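Local coordinates for zinc finger (CCCH type) motif-containing protein (Toxoplasma gondii, PDB 7NG2), which probably reads N6-methyladenosine marks in RNA through its YTH domain, as part of a zinc-finger protein linked to mRNA cleavage and polyadenylation, at residues A[139-142]-A[143-147]; A[37-40]-A[41-44]; A[60-63]-A[64-67]; A[84-88]-A[89-93]; A[107-110]-A[111-114]. All blocks are in the same frame, centred on the assembly; numbering follows the deposited sequence.

Contact 1 of 5, residues A[139-142]-A[143-147]; sequences LGSL and LCTWM
Leu143 returns to Leu139 one helical turn back, in helix 137-149 of the YTH domain. Its N donates to Leu139 O at 2.8 Å, and beside this bond CD1 of Leu139 rests on CG of Leu143 at 3.9 Å. The two leucines differ in their first torsion: CG of Leu139 lies opposite its own N (chi1 174°), whereas Leu143 has CG beside N. Leu143 also packs against Leu59 of strand 55-62, so this side of the helix faces the sheet. Cys144 follows, its N bonded to Gly140 O at 3.0 Å, and its side chain too leans on Leu59. Thr145 is the polar step. Its N donates to Ser141 O at 2.9 Å, while OG1, beside the backbone N, stands 3.1 Å from that same Ser141 O. In one of the two conformers of Ser141 a water lies between the hydroxyls, 2.6 Å from Ser141 OG and 2.8 Å from Thr145 OG1, a bridge that is therefore at best partial. At Trp146 the backbone N donates to Leu142 O. The indole lies along Leu142, whose CB sits over the six-membered ring, 3.9 Å from its centroid and 14° off the ring normal, in a CH-pi contact. The chemistry therefore divides by direction round the helix: aliphatic packing toward the sheet, polar groups at Ser141 and Thr145, and at Trp146 a contact that is mainly dispersion, with Leu142 O engaged by the backbone N of the same tryptophan.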
loop_
_atom_site.group_PDB
_atom_site.type_symbol
_atom_site.label_atom_id
_atom_site.label_comp_id
_atom_site.label_asym_id
_atom_site.label_seq_id
_atom_site.Cartn_x
_atom_site.Cartn_y
_atom_site.Cartn_z
ATOM N N LEU A 139 4.656 -13.933 -2.336
ATOM C CA LEU A 139 3.530 -13.388 -3.086
ATOM C C LEU A 139 3.639 -11.874 -3.228
ATOM O O LEU A 139 3.438 -11.334 -4.320
ATOM C CB LEU A 139 2.218 -13.778 -2.409
ATOM C CG LEU A 139 0.928 -13.186 -2.979
ATOM C CD1 LEU A 139 0.747 -13.509 -4.460
ATOM C CD2 LEU A 139 -0.262 -13.666 -2.154
ATOM N N GLY A 140 3.975 -11.176 -2.141
ATOM C CA GLY A 140 4.092 -9.726 -2.216
ATOM C C GLY A 140 5.118 -9.290 -3.236
ATOM O O GLY A 140 4.879 -8.376 -4.032
ATOM N N SER A 141 6.281 -9.943 -3.237
ATOM C CA SER A 141 7.317 -9.601 -4.200
ATOM C C SER A 141 6.823 -9.803 -5.627
ATOM O O SER A 141 7.057 -8.961 -6.500
ATOM C CB SER A 141 8.563 -10.443 -3.924
ATOM O OG SER A 141 9.547 -10.234 -4.916
ATOM N N LEU A 142 6.124 -10.911 -5.878
ATOM C CA LEU A 142 5.618 -11.182 -7.218
ATOM C C LEU A 142 4.537 -10.190 -7.629
ATOM O O LEU A 142 4.517 -9.741 -8.779
ATOM C CB LEU A 142 5.113 -12.620 -7.297
ATOM C CG LEU A 142 6.252 -13.634 -7.472
ATOM C CD1 LEU A 142 5.728 -15.051 -7.401
ATOM C CD2 LEU A 142 6.969 -13.380 -8.786
ATOM N N LEU A 143 3.649 -9.811 -6.705
ATOM C CA LEU A 143 2.641 -8.811 -7.045
ATOM C C LEU A 143 3.294 -7.501 -7.449
ATOM O O LEU A 143 2.900 -6.868 -8.433
ATOM C CB LEU A 143 1.691 -8.585 -5.868
ATOM C CG LEU A 143 0.776 -9.754 -5.491
ATOM C CD1 LEU A 143 0.003 -9.417 -4.232
ATOM C CD2 LEU A 143 -0.182 -10.086 -6.615
ATOM N N CYS A 144 4.347 -7.109 -6.738
ATOM C CA CYS A 144 5.024 -5.862 -7.068
ATOM C C CYS A 144 5.788 -6.002 -8.390
ATOM O O CYS A 144 5.780 -5.085 -9.216
ATOM C CB CYS A 144 5.946 -5.483 -5.910
ATOM S SG CYS A 144 5.036 -4.862 -4.475
ATOM N N THR A 145 6.400 -7.170 -8.635
ATOM C CA THR A 145 7.055 -7.415 -9.924
ATOM C C THR A 145 6.057 -7.347 -11.073
ATOM O O THR A 145 6.285 -6.660 -12.078
ATOM C CB THR A 145 7.765 -8.770 -9.912
ATOM O OG1 THR A 145 8.839 -8.729 -8.970
ATOM C CG2 THR A 145 8.317 -9.099 -11.312
ATOM N N TRP A 146 4.928 -8.046 -10.936
ATOM C CA TRP A 146 3.937 -8.051 -12.008
ATOM C C TRP A 146 3.360 -6.657 -12.247
ATOM O O TRP A 146 3.150 -6.256 -13.398
ATOM C CB TRP A 146 2.842 -9.076 -11.719
ATOM C CG TRP A 146 3.352 -10.483 -11.781
ATOM C CD1 TRP A 146 4.314 -10.981 -12.631
ATOM C CD2 TRP A 146 2.934 -11.584 -10.966
ATOM N NE1 TRP A 146 4.512 -12.322 -12.389
ATOM C CE2 TRP A 146 3.680 -12.714 -11.371
ATOM C CE3 TRP A 146 2.008 -11.725 -9.924
ATOM C CZ2 TRP A 146 3.521 -13.964 -10.780
ATOM C CZ3 TRP A 146 1.853 -12.972 -9.339
ATOM C CH2 TRP A 146 2.608 -14.072 -9.765
ATOM N N MET A 147 3.117 -5.894 -11.173
ATOM C CA MET A 147 2.674 -4.509 -11.346
ATOM C C MET A 147 3.738 -3.682 -12.055
ATOM O O MET A 147 3.429 -2.902 -12.968
ATOM C CB MET A 147 2.329 -3.875 -9.994
ATOM C CG MET A 147 1.003 -4.332 -9.418
ATOM S SD MET A 147 0.428 -3.290 -8.062
ATOM C CE MET A 147 0.749 -4.317 -6.651
HETATM O O HOH W 1 9.592 -10.992 -7.444
#

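Contact 2 of 5, residues A[37-40]-A[41-44]; sequences ATSK and GNSR
With OG of Ser39 tucked between its own N and carbonyl carbon (chi1 73°), the hydroxyl turns back over the first turn of helix 40-52 and accepts from Asn42 N at 3.1 Å. The bond is fairly straight, 163° at the hydrogen, and makes Ser39 the N-cap. Ser43 adopts the other setting, OG beside the backbone N and opposite the carbonyl carbon (chi1 -69°), which brings its hydroxyl onto the carbonyl of Ser39. Ser39 O thus receives two donors from one residue: Ser43 N at 2.7 Å and Ser43 OG at 2.8 Å, the hydroxyl well above the carbonyl plane. A water donates a hydrogen bond to Ser43 OG at 2.7 Å and accepts from Thr38 N at 2.9 Å, extending the link into the loop that follows strand 35-36. Thr38 crosses Asn42 at about a right angle, its OG1 3.4 Å from Asn42 CB and its CG2 also against that carbon. The amide of Asn42 is directed elsewhere, with ND2 donating to the backbone O of Asp131. Ser39 therefore contributes twice: its hydroxyl satisfies an early helix N-H, and its carbonyl is gripped by both donors of Ser43. The Ser43 hydroxyl, on a buried residue, is satisfied both ways, donating to Ser39 O and accepting from the water.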
loop_
_atom_site.group_PDB
_atom_site.type_symbol
_atom_site.label_atom_id
_atom_site.label_comp_id
_atom_site.label_asym_id
_atom_site.label_seq_id
_atom_site.Cartn_x
_atom_site.Cartn_y
_atom_site.Cartn_z
ATOM N N ALA A 37 -3.140 7.776 5.295
ATOM C CA ALA A 37 -3.483 7.541 6.689
ATOM C C ALA A 37 -4.378 6.315 6.737
ATOM O O ALA A 37 -5.095 6.017 5.777
ATOM C CB ALA A 37 -4.179 8.748 7.343
ATOM N N THR A 38 -4.352 5.613 7.863
ATOM C CA THR A 38 -5.137 4.397 8.004
ATOM C C THR A 38 -5.732 4.347 9.409
ATOM O O THR A 38 -5.529 5.249 10.227
ATOM C CB THR A 38 -4.299 3.168 7.612
ATOM O OG1 THR A 38 -5.127 2.003 7.553
ATOM C CG2 THR A 38 -3.188 2.938 8.611
ATOM N N SER A 39 -6.496 3.292 9.677
ATOM C CA SER A 39 -7.111 3.113 10.984
ATOM C C SER A 39 -6.041 3.094 12.075
ATOM O O SER A 39 -4.862 2.842 11.822
ATOM C CB SER A 39 -7.893 1.803 11.006
ATOM O OG SER A 39 -6.985 0.710 11.046
ATOM N N LYS A 40 -6.461 3.369 13.311
ATOM C CA LYS A 40 -5.494 3.396 14.404
ATOM C C LYS A 40 -4.823 2.036 14.588
ATOM O O LYS A 40 -3.608 1.963 14.811
ATOM C CB LYS A 40 -6.153 3.906 15.685
ATOM C CG LYS A 40 -6.598 5.363 15.557
ATOM C CD LYS A 40 -6.982 5.988 16.888
ATOM C CE LYS A 40 -6.724 7.490 16.873
ATOM N NZ LYS A 40 -5.273 7.808 17.033
ATOM N N GLY A 41 -5.588 0.948 14.458
ATOM C CA GLY A 41 -4.996 -0.381 14.544
ATOM C C GLY A 41 -3.977 -0.645 13.450
ATOM O O GLY A 41 -2.876 -1.140 13.714
ATOM N N ASN A 42 -4.331 -0.318 12.203
ATOM C CA ASN A 42 -3.388 -0.519 11.106
ATOM C C ASN A 42 -2.199 0.416 11.232
ATOM O O ASN A 42 -1.091 0.068 10.810
ATOM C CB ASN A 42 -4.073 -0.303 9.753
ATOM C CG ASN A 42 -4.920 -1.478 9.322
ATOM O OD1 ASN A 42 -4.746 -2.595 9.803
ATOM N ND2 ASN A 42 -5.838 -1.234 8.392
ATOM N N SER A 43 -2.416 1.602 11.808
ATOM C CA SER A 43 -1.327 2.554 11.982
ATOM C C SER A 43 -0.260 1.991 12.908
ATOM O O SER A 43 0.940 2.136 12.649
ATOM C CB SER A 43 -1.870 3.860 12.561
ATOM O OG SER A 43 -2.677 4.560 11.630
ATOM N N ARG A 44 -0.680 1.342 13.993
ATOM C CA ARG A 44 0.288 0.742 14.901
ATOM C C ARG A 44 1.018 -0.407 14.219
ATOM O O ARG A 44 2.244 -0.524 14.326
ATOM C CB ARG A 44 -0.414 0.258 16.166
ATOM C CG ARG A 44 0.551 -0.187 17.247
ATOM C CD ARG A 44 0.721 0.908 18.302
ATOM N NE ARG A 44 1.244 2.150 17.743
ATOM C CZ ARG A 44 2.531 2.378 17.515
ATOM N NH1 ARG A 44 3.417 1.436 17.793
ATOM N NH2 ARG A 44 2.931 3.533 17.004
HETATM O O HOH W 2 -2.265 6.449 9.737
#

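Contact 3 of 5, residues A[60-63]-A[64-67]; sequences FSAN and ESGG
Ser65 folds back onto Ala62 and closes the tight half of this hairpin loop. Ala62 O takes two bonds from that one residue. Ser65 N donates at 3.0 Å from above the carbonyl plane, and Ser65 OG donates at 2.8 Å from nearer that plane. The hydroxyl gets there because OG lies between its own N and carbonyl carbon (chi1 70°), while the turn itself brings CB of Ser65 to 3.9 Å from CB of Ala62. The same OG receives a weak bond from Gly67 N at 3.4 Å, so it relays between the turn and the start of the next strand. Farther inward, Ser61 OG, opposite its backbone N, donates to Gly67 O at 2.7 Å, and Lys20 of strand 14-21 also binds that hydroxyl. Ser61 CA adds a C-H...O approach to the same carbonyl at 3.4 Å. Ser61, Ala62 and Gly67 are buried, with Met24 of helix 24-33 touching Ala62.

The outer side is different in character. Asn63 and Glu64, the two central residues of the turn, are exposed. The side chain of Asn63 touches Lys20 and Asn22, while the end of Glu64 leads away from the opposing limb. Gly66 has a positive phi (78°), a conformation favourable to glycine, and helps bring the chain round to Gly67. A type II beta turn from Ala62 to Ser65 thus forms part of the hairpin connection between the antiparallel strands 55-62 and 67-74, neighbours in the central sheet of the YTH fold.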
loop_
_atom_site.group_PDB
_atom_site.type_symbol
_atom_site.label_atom_id
_atom_site.label_comp_id
_atom_site.label_asym_id
_atom_site.label_seq_id
_atom_site.Cartn_x
_atom_site.Cartn_y
_atom_site.Cartn_z
ATOM N N PHE A 60 -1.982 -0.736 -3.280
ATOM C CA PHE A 60 -3.226 0.026 -3.202
ATOM C C PHE A 60 -4.317 -0.588 -4.066
ATOM O O PHE A 60 -4.097 -0.869 -5.248
ATOM C CB PHE A 60 -2.978 1.459 -3.645
ATOM C CG PHE A 60 -2.235 2.284 -2.630
ATOM C CD1 PHE A 60 -0.848 2.310 -2.614
ATOM C CD2 PHE A 60 -2.925 3.031 -1.682
ATOM C CE1 PHE A 60 -0.155 3.076 -1.690
ATOM C CE2 PHE A 60 -2.234 3.794 -0.749
ATOM C CZ PHE A 60 -0.850 3.807 -0.753
ATOM N N SER A 61 -5.499 -0.756 -3.478
ATOM C CA SER A 61 -6.659 -1.326 -4.159
ATOM C C SER A 61 -7.911 -0.562 -3.739
ATOM O O SER A 61 -8.405 -0.727 -2.619
ATOM C CB SER A 61 -6.786 -2.809 -3.815
ATOM O OG SER A 61 -7.999 -3.326 -4.331
ATOM N N ALA A 62 -8.441 0.257 -4.638
ATOM C CA ALA A 62 -9.674 0.965 -4.335
ATOM C C ALA A 62 -10.837 -0.017 -4.216
ATOM O O ALA A 62 -10.900 -1.024 -4.927
ATOM C CB ALA A 62 -9.969 1.982 -5.436
ATOM N N ASN A 63 -11.739 0.261 -3.280
ATOM C CA ASN A 63 -12.903 -0.596 -3.079
ATOM C C ASN A 63 -13.673 -0.758 -4.385
ATOM O O ASN A 63 -14.015 0.224 -5.045
ATOM C CB ASN A 63 -13.822 0.035 -2.028
ATOM C CG ASN A 63 -13.266 -0.045 -0.612
ATOM O OD1 ASN A 63 -12.251 -0.683 -0.351
ATOM N ND2 ASN A 63 -13.955 0.611 0.319
ATOM N N GLU A 64 -13.900 -2.012 -4.773
ATOM C CA GLU A 64 -14.669 -2.374 -5.962
ATOM C C GLU A 64 -13.970 -2.043 -7.270
ATOM O O GLU A 64 -14.590 -2.080 -8.339
ATOM C CB GLU A 64 -16.096 -1.822 -5.935
ATOM C CG GLU A 64 -16.977 -2.689 -5.132
ATOM C CD GLU A 64 -17.011 -4.114 -5.658
ATOM O OE1 GLU A 64 -16.633 -4.375 -6.828
ATOM O OE2 GLU A 64 -17.441 -4.978 -4.895
ATOM N N SER A 65 -12.678 -1.741 -7.213
ATOM C CA SER A 65 -11.908 -1.541 -8.430
ATOM C C SER A 65 -11.567 -2.850 -9.122
ATOM O O SER A 65 -11.211 -2.831 -10.304
ATOM C CB SER A 65 -10.625 -0.780 -8.114
ATOM O OG SER A 65 -9.735 -1.592 -7.367
ATOM N N GLY A 66 -11.676 -3.971 -8.417
ATOM C CA GLY A 66 -11.333 -5.264 -8.972
ATOM C C GLY A 66 -9.856 -5.587 -9.036
ATOM O O GLY A 66 -9.494 -6.614 -9.619
ATOM N N GLY A 67 -8.987 -4.759 -8.457
ATOM C CA GLY A 67 -7.563 -5.013 -8.546
ATOM C C GLY A 67 -6.727 -3.949 -7.879
ATOM O O GLY A 67 -7.169 -3.297 -6.930
#

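Contact 4 of 5, residues A[84-88]-A[89-93]; sequences PGIWG and PVQLR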
loop_
_atom_site.group_PDB
_atom_site.type_symbol
_atom_site.label_atom_id
_atom_site.label_comp_id
_atom_site.label_asym_id
_atom_site.label_seq_id
_atom_site.Cartn_x
_atom_site.Cartn_y
_atom_site.Cartn_z
ATOM N N PRO A 84 -1.799 18.296 7.817
ATOM C CA PRO A 84 -2.878 18.137 8.803
ATOM C C PRO A 84 -4.238 18.434 8.187
ATOM O O PRO A 84 -4.429 19.455 7.523
ATOM C CB PRO A 84 -2.515 19.157 9.889
ATOM C CG PRO A 84 -1.047 19.371 9.740
ATOM C CD PRO A 84 -0.764 19.236 8.274
ATOM N N GLY A 85 -5.180 17.510 8.390
ATOM C CA GLY A 85 -6.555 17.677 7.954
ATOM C C GLY A 85 -6.824 17.432 6.487
ATOM O O GLY A 85 -7.944 17.686 6.032
ATOM N N ILE A 86 -5.846 16.918 5.739
ATOM C CA ILE A 86 -5.980 16.812 4.289
ATOM C C ILE A 86 -7.159 15.936 3.879
ATOM O O ILE A 86 -7.748 16.142 2.810
ATOM C CB ILE A 86 -4.652 16.345 3.659
ATOM C CG1 ILE A 86 -4.682 16.556 2.142
ATOM C CG2 ILE A 86 -4.348 14.884 4.031
ATOM C CD1 ILE A 86 -3.357 16.276 1.447
ATOM N N TRP A 87 -7.532 14.958 4.705
ATOM C CA TRP A 87 -8.574 14.010 4.324
ATOM C C TRP A 87 -9.968 14.488 4.682
ATOM O O TRP A 87 -10.947 13.813 4.357
ATOM C CB TRP A 87 -8.335 12.640 4.970
ATOM C CG TRP A 87 -6.987 12.098 4.675
ATOM C CD1 TRP A 87 -5.982 11.880 5.572
ATOM C CD2 TRP A 87 -6.467 11.739 3.389
ATOM N NE1 TRP A 87 -4.877 11.387 4.923
ATOM C CE2 TRP A 87 -5.147 11.299 3.582
ATOM C CE3 TRP A 87 -6.993 11.744 2.093
ATOM C CZ2 TRP A 87 -4.344 10.861 2.527
ATOM C CZ3 TRP A 87 -6.200 11.311 1.050
ATOM C CH2 TRP A 87 -4.888 10.878 1.271
ATOM N N GLY A 88 -10.091 15.633 5.336
ATOM C CA GLY A 88 -11.381 16.081 5.796
ATOM C C GLY A 88 -11.773 15.381 7.080
ATOM O O GLY A 88 -10.933 14.821 7.789
ATOM N N PRO A 89 -13.070 15.395 7.397
ATOM C CA PRO A 89 -13.518 14.911 8.717
ATOM C C PRO A 89 -13.140 13.473 9.045
ATOM O O PRO A 89 -13.043 13.131 10.232
ATOM C CB PRO A 89 -15.038 15.108 8.656
ATOM C CG PRO A 89 -15.221 16.242 7.695
ATOM C CD PRO A 89 -14.157 16.044 6.646
ATOM N N VAL A 90 -12.940 12.613 8.043
ATOM C CA VAL A 90 -12.479 11.253 8.318
ATOM C C VAL A 90 -11.139 11.245 9.047
ATOM O O VAL A 90 -10.808 10.266 9.723
ATOM C CB VAL A 90 -12.463 10.403 7.027
ATOM C CG1 VAL A 90 -11.289 10.795 6.156
ATOM C CG2 VAL A 90 -12.407 8.914 7.363
ATOM N N GLN A 91 -10.366 12.333 8.940
ATOM C CA GLN A 91 -9.112 12.454 9.680
ATOM C C GLN A 91 -9.304 12.117 11.155
ATOM O O GLN A 91 -8.433 11.505 11.782
ATOM C CB GLN A 91 -8.583 13.880 9.514
ATOM C CG GLN A 91 -7.132 14.093 9.865
ATOM C CD GLN A 91 -6.200 13.694 8.743
ATOM O OE1 GLN A 91 -6.148 14.340 7.685
ATOM N NE2 GLN A 91 -5.455 12.625 8.963
ATOM N N LEU A 92 -10.461 12.483 11.717
ATOM C CA LEU A 92 -10.729 12.271 13.136
ATOM C C LEU A 92 -10.836 10.800 13.520
ATOM O O LEU A 92 -10.709 10.476 14.705
ATOM C CB LEU A 92 -12.011 13.008 13.531
ATOM C CG LEU A 92 -12.014 14.527 13.329
ATOM C CD1 LEU A 92 -13.436 15.074 13.310
ATOM C CD2 LEU A 92 -11.213 15.187 14.432
ATOM N N ARG A 93 -11.077 9.904 12.562
ATOM C CA ARG A 93 -11.192 8.477 12.844
ATOM C C ARG A 93 -9.996 7.680 12.346
ATOM O O ARG A 93 -10.072 6.450 12.254
ATOM C CB ARG A 93 -12.487 7.905 12.265
ATOM C CG ARG A 93 -13.740 8.434 12.935
ATOM C CD ARG A 93 -14.973 8.189 12.081
ATOM N NE ARG A 93 -15.355 9.380 11.329
ATOM C CZ ARG A 93 -15.617 9.386 10.026
ATOM N NH1 ARG A 93 -15.542 8.261 9.329
ATOM N NH2 ARG A 93 -15.955 10.517 9.421
HETATM O O HOH W 3 -13.709 13.132 5.244
#
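Gln91 reaches back from a short 3-10 segment to Trp87, in the loop between strands 67-74 and 98-109 of the YTH domain. The type I beta turn Gly85 to Gly88 leads straight into that segment. With CG opposite its own N and the chain bent at chi2 (82°), Gln91 curls its amide toward the turn. OE1 accepts a weak but straight bond from Trp87 N, 3.3 Å long, and meets CD1 of the indole at 3.2 Å. NE2 lies at the ring's edge, in its plane, although the amide and indole planes are 43° apart. Asn97 OD1 is the stronger partner of NE2, and it also takes a weak bond from Trp87 NE1, so one side chain braces both groups. At Gly88 a CB would be jammed against the preceding carbonyl O and the Pro89 ring, which calls for glycine; its O accepts from Gln91 N at 2.8 Å. Trp36 also meets the indole of Trp87 edge-to-face. Val90 adds apolar packing, its CG1 3.7 Å from Trp87 CB. A water bridges two backbone atoms, donating to Trp87 O at 3.0 Å and accepting from Val90 N at 2.9 Å.

Contact 5 of 5, residues A[107-110]-A[111-114]; sequences KIEF and EELG
A strand-to-3-10 junction, where the chain leaves the sheet at the end of strand 98-109, is tied by Glu112 reaching back to Glu109. Glu112 OE2 accepts from Glu109 N at 2.9 Å, with 166° at the hydrogen. The oxygen is approached on its anti side, 21° out of the carboxylate plane. CG of Glu112 stands beside the backbone N and the chain runs extended beyond it, which carries the carboxylate back along the strand as far as Ile108, whose CA lies 3.6 Å from OE2. Arg150 forms a salt bridge with the other oxygen, OE1, and would probably help to keep the carboxylate ionised. The return link is backbone: Glu112 N donates to Glu109 O at 2.9 Å, so the two glutamates are joined in both directions.

In the YTH fold this corner lies between the central sheet and helix 137-149. Leu113 turns inward here, its CD2 meeting CD1 of Ile108 at 3.9 Å, the two side chains crossing at about a right angle. Both are also covered by that helix, Ile108 by Met147 and Leu113 by Leu143 and Trp146. The ring of Phe110 meets Phe68 edge-to-face. Phe110 O accepts from Leu113 N at 3.0 Å. A water donates to Phe110 O at 3.0 Å and to Gly114 O at 2.9 Å, across the end of the turn.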
loop_
_atom_site.group_PDB
_atom_site.type_symbol
_atom_site.label_atom_id
_atom_site.label_comp_id
_atom_site.label_asym_id
_atom_site.label_seq_id
_atom_site.Cartn_x
_atom_site.Cartn_y
_atom_site.Cartn_z
ATOM N N LYS A 107 -2.615 -0.703 -13.818
ATOM C CA LYS A 107 -3.891 -1.394 -13.721
ATOM C C LYS A 107 -3.610 -2.884 -13.810
ATOM O O LYS A 107 -3.020 -3.351 -14.790
ATOM C CB LYS A 107 -4.829 -0.951 -14.842
ATOM C CG LYS A 107 -5.041 0.549 -14.877
ATOM C CD LYS A 107 -6.423 0.923 -15.359
ATOM C CE LYS A 107 -6.596 2.434 -15.381
ATOM N NZ LYS A 107 -7.887 2.840 -16.003
ATOM N N ILE A 108 -4.013 -3.623 -12.781
ATOM C CA ILE A 108 -3.964 -5.082 -12.797
ATOM C C ILE A 108 -5.167 -5.594 -12.022
ATOM O O ILE A 108 -5.484 -5.082 -10.948
ATOM C CB ILE A 108 -2.631 -5.623 -12.235
ATOM C CG1 ILE A 108 -2.548 -7.142 -12.394
ATOM C CG2 ILE A 108 -2.435 -5.206 -10.777
ATOM C CD1 ILE A 108 -1.155 -7.698 -12.141
ATOM N N GLU A 109 -5.863 -6.577 -12.577
ATOM C CA GLU A 109 -7.077 -7.106 -11.970
ATOM C C GLU A 109 -6.759 -8.348 -11.152
ATOM O O GLU A 109 -5.926 -9.167 -11.552
ATOM C CB GLU A 109 -8.101 -7.473 -13.047
ATOM C CG GLU A 109 -8.521 -6.319 -13.940
ATOM C CD GLU A 109 -9.481 -5.365 -13.249
ATOM O OE1 GLU A 109 -10.249 -5.820 -12.373
ATOM O OE2 GLU A 109 -9.470 -4.162 -13.585
ATOM N N PHE A 110 -7.456 -8.503 -10.019
ATOM C CA PHE A 110 -7.321 -9.726 -9.236
ATOM C C PHE A 110 -7.546 -10.954 -10.110
ATOM O O PHE A 110 -6.853 -11.969 -9.966
ATOM C CB PHE A 110 -8.332 -9.737 -8.087
ATOM C CG PHE A 110 -8.106 -8.667 -7.042
ATOM C CD1 PHE A 110 -6.854 -8.446 -6.487
ATOM C CD2 PHE A 110 -9.169 -7.895 -6.601
ATOM C CE1 PHE A 110 -6.672 -7.462 -5.516
ATOM C CE2 PHE A 110 -8.995 -6.914 -5.633
ATOM C CZ PHE A 110 -7.745 -6.700 -5.092
ATOM N N GLU A 111 -8.510 -10.882 -11.027
ATOM C CA GLU A 111 -8.823 -12.047 -11.844
ATOM C C GLU A 111 -7.710 -12.405 -12.821
ATOM O O GLU A 111 -7.632 -13.564 -13.240
ATOM C CB GLU A 111 -10.154 -11.857 -12.563
ATOM C CG GLU A 111 -11.346 -12.062 -11.643
ATOM C CD GLU A 111 -12.612 -12.414 -12.391
ATOM O OE1 GLU A 111 -13.696 -12.381 -11.770
ATOM O OE2 GLU A 111 -12.520 -12.733 -13.593
ATOM N N GLU A 112 -6.840 -11.453 -13.174
ATOM C CA GLU A 112 -5.694 -11.785 -14.011
ATOM C C GLU A 112 -4.692 -12.656 -13.278
ATOM O O GLU A 112 -3.872 -13.317 -13.922
ATOM C CB GLU A 112 -4.978 -10.518 -14.469
ATOM C CG GLU A 112 -5.781 -9.649 -15.400
ATOM C CD GLU A 112 -4.991 -8.451 -15.871
ATOM O OE1 GLU A 112 -4.196 -8.602 -16.822
ATOM O OE2 GLU A 112 -5.154 -7.364 -15.280
ATOM N N LEU A 113 -4.727 -12.661 -11.954
ATOM C CA LEU A 113 -3.819 -13.481 -11.171
ATOM C C LEU A 113 -4.335 -14.902 -10.990
ATOM O O LEU A 113 -3.647 -15.725 -10.381
ATOM C CB LEU A 113 -3.558 -12.814 -9.818
ATOM C CG LEU A 113 -3.138 -11.347 -9.966
ATOM C CD1 LEU A 113 -3.209 -10.611 -8.640
ATOM C CD2 LEU A 113 -1.739 -11.256 -10.552
ATOM N N GLY A 114 -5.515 -15.212 -11.527
ATOM C CA GLY A 114 -6.067 -16.540 -11.375
ATOM C C GLY A 114 -6.394 -16.839 -9.924
ATOM O O GLY A 114 -6.752 -15.961 -9.137
HETATM O O HOH W 4 -6.489 -13.600 -7.498
#

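How the contacts relate
From the N terminus, contact 2 comes first and caps helix 40-52, which leads into strand 55-62. Contact 3 then closes the hairpin loop to strand 67-74, contact 4 shapes the long loop before strand 98-109, contact 5 turns the chain as that strand ends, and contact 1 lies within the later helix 137-149. All five follow in series; none nests or crosses. Two groups emerge in space. Contacts 2 and 4 meet where Ala37 CB packs on Trp87 NE1. Contact 5 joins contact 3 through a probable hydrogen bond from Phe110 N to Gly66 O, and packs on contact 1, whose centre lies about 31 Å from that of contact 4.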